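Local coordinates for protein bifunctional enzyme IspD/IspF (Campylobacter jejuni, PDB 1W55) that catalyses two steps of isoprenoid precursor synthesis, coupling CTP to methylerythritol phosphate and later cyclising the phosphorylated product with release of CMP, at residues 109-112 with 113-116; 135-139 with 140-144; 251-254 with 255-259; 323-326 with 327-331. One frame throughout, in Å; residues are numbered along the deposited sequence.

In the fold
Each contact is local, its two segments joined without a gap, so the four follow in series and none nests in or crosses another. Contact 1 lies where the chain turns from helix 104-111 toward strand 119-124 of the cytidylyltransferase part. Contact 2 closes the turn between strands 135-137 and 142-145, which reaches the second subunit; its centre is about 26 Å from that of contact 1. The chain then enters the cyclodiphosphate synthase part, where contact 3 is one stretch of helix 248-260 and contact 4 the end of helix 318-329. These two helices touch, L253 CD2 lying 4.0 Å from I325 CG2; the centres of the two contacts are about 15 Å apart.

Contact 1 of 4, residues 109-112 with 113-116; sequences RLIE and NLDK
From I111 to L114 the backbone folds through a type I beta turn, in which L114 N donates to I111 O at 3.2 Å, while one residue earlier N113 N reaches L110 O at 3.3 Å. Both bonds span three residues, so R109 O is not taken by the backbone N of N113. The side chain of N113 takes it instead: ND2 donates to R109 O at 2.6 Å with an N-H...O angle of 150°, and the carbonyl oxygen lies close to the plane of the amide. CG of N113 sits beside its own backbone N (chi1 -70°), which swings the amide back over the last helical turn. Its other end is gripped as well, since K116 NZ donates to N113 OD1 at 3.0 Å. With one bond at each end, the rotation of this buried amide is fixed and its oxygen and nitrogen are told apart. A backbone bond from K116 N to N113 O, also 3.0 Å, winds the chain round so that the lysine can reach.

E112 lies alongside N113, its CG 3.4 Å from N113 ND2. On another side of the turn, I111 and L114 run side by side and meet through I111 CD1 and L114 CD2 at 4.0 Å.

In the fold, L110 and L114 pack on I150 of strand 149-152, and L110 also reaches I120 and P122 of strand 119-124. N113 rests on W181 and V183 of strand 180-184, and R109 NH2 donates to the carbonyl oxygen of E184 at the end of the same strand, so the helix end and its turn cover three strands of the central mixed sheet.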
# COMPACT_ATOMS: atom_id res chain seq x y z
N ARG A 109 26.74 14.22 -7.61
CA ARG A 109 27.95 14.05 -6.83
C ARG A 109 29.21 13.87 -7.69
O ARG A 109 30.29 14.33 -7.32
CB ARG A 109 27.79 12.86 -5.91
CG ARG A 109 27.11 13.17 -4.61
CD ARG A 109 27.61 12.28 -3.49
NE ARG A 109 27.43 10.85 -3.79
CZ ARG A 109 26.28 10.21 -3.65
NH1 ARG A 109 25.21 10.87 -3.22
NH2 ARG A 109 26.19 8.92 -3.92
N LEU A 110 29.07 13.20 -8.83
CA LEU A 110 30.19 13.02 -9.75
C LEU A 110 30.44 14.32 -10.52
O LEU A 110 31.58 14.73 -10.72
CB LEU A 110 29.90 11.89 -10.74
CG LEU A 110 29.81 10.45 -10.23
CD1 LEU A 110 29.02 9.63 -11.22
CD2 LEU A 110 31.20 9.86 -10.04
N ILE A 111 29.36 14.94 -10.97
CA ILE A 111 29.44 16.16 -11.75
C ILE A 111 30.04 17.34 -10.96
O ILE A 111 30.88 18.09 -11.48
CB ILE A 111 28.06 16.48 -12.38
CG1 ILE A 111 28.02 16.01 -13.84
CG2 ILE A 111 27.67 17.96 -12.24
CD1 ILE A 111 29.05 16.68 -14.75
N GLU A 112 29.65 17.47 -9.69
CA GLU A 112 30.15 18.55 -8.82
C GLU A 112 31.65 18.45 -8.53
O GLU A 112 32.26 19.41 -8.06
CB GLU A 112 29.34 18.63 -7.52
CG GLU A 112 29.52 17.45 -6.58
CD GLU A 112 28.85 17.64 -5.22
OE1 GLU A 112 29.57 17.56 -4.20
OE2 GLU A 112 27.62 17.86 -5.18
N ASN A 113 32.23 17.28 -8.81
CA ASN A 113 33.65 17.04 -8.57
C ASN A 113 34.49 16.92 -9.84
O ASN A 113 35.65 16.51 -9.80
CB ASN A 113 33.83 15.80 -7.69
CG ASN A 113 33.35 16.03 -6.28
OD1 ASN A 113 33.98 16.76 -5.52
ND2 ASN A 113 32.22 15.42 -5.93
N LEU A 114 33.90 17.35 -10.95
CA LEU A 114 34.49 17.23 -12.27
C LEU A 114 35.94 17.70 -12.41
O LEU A 114 36.74 17.05 -13.10
CB LEU A 114 33.62 17.96 -13.30
CG LEU A 114 33.78 17.60 -14.78
CD1 LEU A 114 33.80 16.10 -14.97
CD2 LEU A 114 32.68 18.25 -15.60
N ASP A 115 36.29 18.81 -11.76
CA ASP A 115 37.61 19.42 -11.93
C ASP A 115 38.67 18.91 -10.95
O ASP A 115 39.84 19.28 -11.06
CB ASP A 115 37.51 20.95 -11.85
CG ASP A 115 36.60 21.54 -12.92
OD1 ASP A 115 36.74 21.18 -14.11
OD2 ASP A 115 35.71 22.38 -12.66
N LYS A 116 38.27 18.05 -10.02
CA LYS A 116 39.18 17.55 -8.99
C LYS A 116 40.25 16.56 -9.47
O LYS A 116 41.27 16.40 -8.81
CB LYS A 116 38.39 16.94 -7.81
CG LYS A 116 37.52 17.94 -7.05
CD LYS A 116 37.78 17.90 -5.55
CE LYS A 116 37.04 19.03 -4.81
NZ LYS A 116 35.61 19.21 -5.25

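Contact 2 of 4, residues 135-139 with 140-144; sequences EALQR and EKIKL. With C (cytidine-5'-monophosphate), chain D.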
# COMPACT_ATOMS: atom_id res chain seq x y z
N GLU A 135 42.36 -16.42 1.76
CA GLU A 135 43.25 -15.80 2.75
C GLU A 135 42.81 -14.36 3.05
O GLU A 135 42.46 -13.60 2.15
CB GLU A 135 44.70 -15.76 2.23
CG GLU A 135 45.42 -17.11 2.17
CD GLU A 135 45.34 -17.91 3.47
OE1 GLU A 135 45.65 -17.35 4.55
OE2 GLU A 135 44.98 -19.11 3.41
N ALA A 136 42.87 -13.99 4.32
CA ALA A 136 42.33 -12.72 4.80
C ALA A 136 43.11 -11.50 4.33
O ALA A 136 44.34 -11.50 4.33
CB ALA A 136 42.23 -12.75 6.32
N LEU A 137 42.38 -10.47 3.93
CA LEU A 137 42.93 -9.17 3.56
C LEU A 137 42.45 -8.14 4.54
O LEU A 137 41.45 -8.36 5.23
CB LEU A 137 42.41 -8.73 2.19
CG LEU A 137 42.88 -9.42 0.92
CD1 LEU A 137 42.35 -8.63 -0.25
CD2 LEU A 137 44.41 -9.53 0.86
N GLN A 138 43.14 -7.00 4.59
CA GLN A 138 42.72 -5.90 5.44
C GLN A 138 41.54 -5.19 4.80
O GLN A 138 41.70 -4.47 3.80
CB GLN A 138 43.89 -4.93 5.70
CG GLN A 138 43.66 -3.95 6.85
CD GLN A 138 43.90 -4.58 8.22
OE1 GLN A 138 44.99 -5.10 8.49
NE2 GLN A 138 42.89 -4.55 9.08
N ARG A 139 40.36 -5.38 5.37
CA ARG A 139 39.12 -4.94 4.73
C ARG A 139 39.01 -3.42 4.58
O ARG A 139 38.37 -2.95 3.64
CB ARG A 139 37.89 -5.51 5.44
CG ARG A 139 37.70 -5.05 6.89
CD ARG A 139 36.81 -5.97 7.70
NE ARG A 139 36.58 -5.46 9.05
CZ ARG A 139 35.94 -6.11 10.01
NH1 ARG A 139 35.45 -7.32 9.77
NH2 ARG A 139 35.79 -5.56 11.20
N GLU A 140 39.65 -2.68 5.48
CA GLU A 140 39.63 -1.22 5.47
C GLU A 140 40.30 -0.62 4.22
O GLU A 140 40.01 0.52 3.84
CB GLU A 140 40.32 -0.65 6.73
CG GLU A 140 39.60 -0.95 8.05
CD GLU A 140 39.97 -2.31 8.66
OE1 GLU A 140 40.98 -2.91 8.23
OE2 GLU A 140 39.23 -2.78 9.56
N LYS A 141 41.21 -1.38 3.60
CA LYS A 141 41.93 -0.91 2.41
C LYS A 141 41.22 -1.26 1.09
O LYS A 141 41.71 -0.94 -0.00
CB LYS A 141 43.37 -1.46 2.42
CG LYS A 141 44.19 -0.98 3.62
CD LYS A 141 45.66 -1.35 3.46
CE LYS A 141 46.52 -0.65 4.52
NZ LYS A 141 47.40 -1.65 5.18
N ILE A 142 40.08 -1.94 1.21
CA ILE A 142 39.32 -2.37 0.04
C ILE A 142 38.40 -1.27 -0.45
O ILE A 142 37.74 -0.62 0.36
CB ILE A 142 38.52 -3.65 0.36
CG1 ILE A 142 39.47 -4.82 0.67
CG2 ILE A 142 37.53 -3.98 -0.76
CD1 ILE A 142 40.13 -5.48 -0.56
N LYS A 143 38.36 -1.07 -1.77
CA LYS A 143 37.32 -0.28 -2.43
C LYS A 143 36.59 -1.14 -3.46
O LYS A 143 37.24 -1.80 -4.28
CB LYS A 143 37.93 0.92 -3.17
CG LYS A 143 38.14 2.14 -2.32
CD LYS A 143 38.48 3.35 -3.19
CE LYS A 143 39.08 4.47 -2.35
NZ LYS A 143 40.44 4.14 -1.81
N LEU A 144 35.26 -1.13 -3.44
CA LEU A 144 34.47 -1.69 -4.53
C LEU A 144 34.08 -0.54 -5.44
O LEU A 144 33.44 0.42 -5.00
CB LEU A 144 33.23 -2.44 -4.04
CG LEU A 144 33.44 -3.58 -3.04
CD1 LEU A 144 32.10 -4.19 -2.66
CD2 LEU A 144 34.40 -4.66 -3.54
OP3 C D . 32.59 -5.32 12.73
P C D . 33.35 -5.45 14.03
OP1 C D . 33.64 -4.11 14.67
OP2 C D . 34.50 -6.42 13.99
O5' C D . 32.28 -6.07 15.06
C5' C D . 31.66 -7.32 14.84
C4' C D . 30.79 -7.70 16.04
O4' C D . 31.59 -8.02 17.19
C3' C D . 29.86 -6.58 16.46
O3' C D . 28.58 -7.15 16.66
C2' C D . 30.41 -6.07 17.78
O2' C D . 29.40 -5.60 18.66
C1' C D . 31.12 -7.30 18.33
N1 C D . 32.26 -6.91 19.16
C2 C D . 32.35 -7.45 20.46
O2 C D . 31.47 -8.25 20.88
N3 C D . 33.39 -7.09 21.23
C4 C D . 34.33 -6.21 20.79
N4 C D . 35.37 -5.86 21.60
C5 C D . 34.25 -5.66 19.52
C6 C D . 33.18 -6.04 18.71
O HOH W 1 46.93 -4.38 6.76
O HOH W 2 36.87 -0.99 2.81
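Q138, R139, E140 and K141 form the turn of the beta arm by which IspD subunits embrace one another, and it carries R139 into the CMP site of the second subunit. Two backbone bonds define the turn: K141 N donates to Q138 O at 3.1 Å, and I142 N to R139 O at the same 3.1 Å, consistent with the 3-10 geometry here. The CG of R139 lies between its backbone N and carbonyl carbon (chi1 64°), and the chain is extended from there to NE, carrying the guanidinium well clear of the turn. R139 NH2 then donates edge-on, in the guanidinium plane, to OP2 of the CMP phosphate at 3.2 Å, with an N-H...O angle of 156°. S79 and K191 of the second subunit hydrogen-bond the same nucleotide, so the site draws on both chains; R139 is predicted to position methylerythritol phosphate for attack.

E140 bends at chi2 and holds its carboxylate between two neighbours. Its OE1 accepts from Q138 NE2 at 2.7 Å, on the syn side, somewhat out of the carboxylate plane; its OE2 makes a long salt bridge of 3.8 Å with R139 NE. E140 is thus a loosely placed second-shell neighbour of the nucleotide-binding R139, and Q138 holds that carboxylate from behind.

Beneath the turn, L137 and I142 cross at about a right angle, L137 CD1 meeting I142 CD1 at 3.9 Å. L137 also packs on L137 of the second subunit; separately, residues 142-144 pair with a strand of that subunit in an antiparallel ladder. One water donates to Q138 OE1 at 2.7 Å and weakly accepts from K141 NZ.

Contact 3 of 4, residues 251-254 with 255-259; sequences HSLT and DAILG
The segments H251-T254 and D255-G259 are successive turns of one alpha helix, 248-260, in the IspF part, and their main-chain groups satisfy one another in the regular four-residue pattern. D255 N donates to H251 O, A256 N to S252 O, I257 N to L253 O, and L258 N to T254 O. The last of these is the straightest, at 3.0 Å between L258 N and T254 O with an N-H...O angle of 172°. G259 N continues the series onto D255 O.

The polar side chains, all buried, find their partners mostly beyond these turns. H251, probably a metal ligand as in related enzymes, is bonded at both ring nitrogens: ND1 with NE2 of H219, probably another such ligand, and NE2 with the hydroxyl of S282. S252 OG bonds to the carbonyl oxygen of V357 and the hydroxyl of S359 on strand 354-365. D255 OD1 accepts from the backbone N of I266, in the loop-to-helix region that lines the CMP pocket.

T254 divides its branches by chi1 -60°: OG1, beside its own backbone N, bonds to the carbonyl oxygen of A250, while CG2 takes the position anti to that N. There CG2 lies alongside L258 and touches its CD1 at 3.9 Å. On the face toward strand 354-365, L253 CG meets I257 CD1, also at 3.9 Å.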
# COMPACT_ATOMS: atom_id res chain seq x y z
N HIS A 251 7.14 -26.28 -39.34
CA HIS A 251 7.60 -25.13 -40.10
C HIS A 251 6.65 -23.95 -39.95
O HIS A 251 7.11 -22.81 -39.79
CB HIS A 251 7.79 -25.51 -41.57
CG HIS A 251 8.81 -26.59 -41.77
ND1 HIS A 251 8.83 -27.42 -42.87
CD2 HIS A 251 9.84 -26.99 -40.98
CE1 HIS A 251 9.82 -28.28 -42.76
NE2 HIS A 251 10.46 -28.03 -41.63
N SER A 252 5.34 -24.22 -39.96
CA SER A 252 4.34 -23.17 -39.78
C SER A 252 4.45 -22.60 -38.38
O SER A 252 4.41 -21.38 -38.19
CB SER A 252 2.93 -23.72 -40.03
OG SER A 252 1.95 -22.74 -39.70
N LEU A 253 4.60 -23.48 -37.40
CA LEU A 253 4.69 -23.06 -36.01
C LEU A 253 5.96 -22.21 -35.74
O LEU A 253 5.90 -21.21 -35.03
CB LEU A 253 4.64 -24.27 -35.09
CG LEU A 253 4.76 -23.99 -33.61
CD1 LEU A 253 3.71 -22.94 -33.14
CD2 LEU A 253 4.64 -25.31 -32.84
N THR A 254 7.08 -22.62 -36.31
CA THR A 254 8.31 -21.84 -36.25
C THR A 254 8.08 -20.41 -36.75
O THR A 254 8.49 -19.45 -36.11
CB THR A 254 9.39 -22.53 -37.10
OG1 THR A 254 9.63 -23.87 -36.59
CG2 THR A 254 10.71 -21.80 -36.98
N ASP A 255 7.40 -20.27 -37.89
CA ASP A 255 7.07 -18.95 -38.42
C ASP A 255 6.24 -18.11 -37.43
O ASP A 255 6.50 -16.93 -37.26
CB ASP A 255 6.35 -19.07 -39.75
CG ASP A 255 7.28 -18.85 -40.94
OD1 ASP A 255 8.51 -18.77 -40.73
OD2 ASP A 255 6.87 -18.75 -42.13
N ALA A 256 5.27 -18.72 -36.76
CA ALA A 256 4.41 -17.99 -35.83
C ALA A 256 5.19 -17.46 -34.63
O ALA A 256 5.01 -16.31 -34.23
CB ALA A 256 3.21 -18.84 -35.37
N ILE A 257 6.07 -18.30 -34.10
CA ILE A 257 6.90 -17.95 -32.94
C ILE A 257 7.92 -16.85 -33.25
O ILE A 257 8.08 -15.91 -32.48
CB ILE A 257 7.61 -19.23 -32.39
CG1 ILE A 257 6.58 -20.16 -31.73
CG2 ILE A 257 8.69 -18.85 -31.36
CD1 ILE A 257 7.05 -21.59 -31.49
N LEU A 258 8.59 -16.97 -34.39
CA LEU A 258 9.50 -15.93 -34.84
C LEU A 258 8.75 -14.64 -35.15
O LEU A 258 9.24 -13.54 -34.85
CB LEU A 258 10.26 -16.37 -36.09
CG LEU A 258 11.24 -17.54 -35.94
CD1 LEU A 258 11.66 -18.03 -37.32
CD2 LEU A 258 12.46 -17.18 -35.08
N GLY A 259 7.56 -14.78 -35.74
CA GLY A 259 6.76 -13.63 -36.15
C GLY A 259 6.31 -12.80 -34.97
O GLY A 259 6.40 -11.58 -35.00

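Contact 4 of 4, residues 323-326 with 327-331; sequences SNIA and HTLDL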
# COMPACT_ATOMS: atom_id res chain seq x y z
N SER A 323 1.64 -33.14 -27.31
CA SER A 323 2.58 -33.55 -26.27
C SER A 323 4.04 -33.44 -26.73
O SER A 323 4.92 -33.02 -25.96
CB SER A 323 2.24 -34.96 -25.75
OG SER A 323 3.33 -35.52 -25.04
N ASN A 324 4.31 -33.80 -27.98
CA ASN A 324 5.65 -33.64 -28.55
C ASN A 324 6.09 -32.16 -28.71
O ASN A 324 7.24 -31.82 -28.43
CB ASN A 324 5.77 -34.39 -29.88
CG ASN A 324 7.22 -34.75 -30.23
OD1 ASN A 324 8.01 -35.13 -29.36
ND2 ASN A 324 7.56 -34.63 -31.50
N ILE A 325 5.16 -31.30 -29.14
CA ILE A 325 5.41 -29.85 -29.15
C ILE A 325 5.71 -29.33 -27.75
O ILE A 325 6.61 -28.53 -27.58
CB ILE A 325 4.20 -29.04 -29.75
CG1 ILE A 325 4.03 -29.32 -31.25
CG2 ILE A 325 4.38 -27.52 -29.51
CD1 ILE A 325 2.62 -28.95 -31.80
N ALA A 326 4.94 -29.78 -26.76
CA ALA A 326 5.16 -29.36 -25.37
C ALA A 326 6.56 -29.74 -24.88
O ALA A 326 7.22 -28.94 -24.22
CB ALA A 326 4.08 -29.96 -24.42
N HIS A 327 6.98 -30.97 -25.18
CA HIS A 327 8.27 -31.51 -24.72
C HIS A 327 9.43 -30.77 -25.39
O HIS A 327 10.37 -30.36 -24.72
CB HIS A 327 8.34 -33.02 -24.98
CG HIS A 327 9.69 -33.62 -24.72
ND1 HIS A 327 10.60 -33.88 -25.73
CD2 HIS A 327 10.29 -34.01 -23.57
CE1 HIS A 327 11.70 -34.40 -25.21
NE2 HIS A 327 11.54 -34.49 -23.90
N THR A 328 9.34 -30.61 -26.71
CA THR A 328 10.31 -29.83 -27.50
C THR A 328 10.49 -28.40 -26.96
O THR A 328 11.61 -27.89 -26.89
CB THR A 328 9.82 -29.76 -28.97
OG1 THR A 328 9.88 -31.06 -29.57
CG2 THR A 328 10.73 -28.87 -29.85
N LEU A 329 9.38 -27.74 -26.61
CA LEU A 329 9.45 -26.33 -26.22
C LEU A 329 9.49 -26.14 -24.72
O LEU A 329 9.55 -25.02 -24.24
CB LEU A 329 8.30 -25.53 -26.85
CG LEU A 329 8.23 -25.52 -28.38
CD1 LEU A 329 6.96 -24.83 -28.87
CD2 LEU A 329 9.49 -24.85 -28.99
N ASP A 330 9.47 -27.25 -23.97
CA ASP A 330 9.46 -27.22 -22.51
C ASP A 330 8.29 -26.36 -21.99
O ASP A 330 8.45 -25.47 -21.15
CB ASP A 330 10.84 -26.78 -21.95
CG ASP A 330 10.93 -26.91 -20.43
OD1 ASP A 330 10.23 -27.76 -19.84
OD2 ASP A 330 11.68 -26.17 -19.74
N LEU A 331 7.11 -26.66 -22.53
CA LEU A 331 5.86 -26.00 -22.16
C LEU A 331 4.91 -27.00 -21.53
O LEU A 331 4.97 -28.19 -21.84
CB LEU A 331 5.18 -25.43 -23.40
CG LEU A 331 5.78 -24.21 -24.10
CD1 LEU A 331 4.84 -23.78 -25.23
CD2 LEU A 331 6.01 -23.08 -23.11
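A Schellman motif ends helix 318-329, the helix of the beta-alpha-beta unit that joins strand 298-308 to strand 336-341, and A326 and L331 form its outer bond. L331 N donates to A326 O at 2.8 Å, in the carbonyl plane, with an N-H...O angle of 167°. Inside it, D330 N bonds weakly to H327 O at 3.3 Å. D330 makes this possible by taking a positive phi of 55°, which reverses the chain and brings L331 O to 3.3 Å from A326 CB.

Two residues before A326, N324 O is gripped twice by T328. Both the backbone N and the hydroxyl OG1 of T328 donate to it at 3.0 Å, from opposite faces of the carbonyl plane. The hydroxyl can do so because T328 OG1 stands beside its own backbone N, anti to the carbonyl carbon (chi1 -67°), and so faces back along the helix. The N324 amide looks elsewhere, ND2 donating to the carbonyl oxygen of A230.

I325 and L329 lie side by side on the inner face and touch through CG2 of I325 and CD1 of L329 at 3.8 Å. They pack on I303 of strand 298-308, and L329 also meets L286 and Y290 of helix 282-295. L331 continues onto I336 of strand 336-341. Parallel strands 298-308 and 336-341, joined through a helix packed on them, make a beta-alpha-beta crossover; the Schellman motif is the way this particular helix ends.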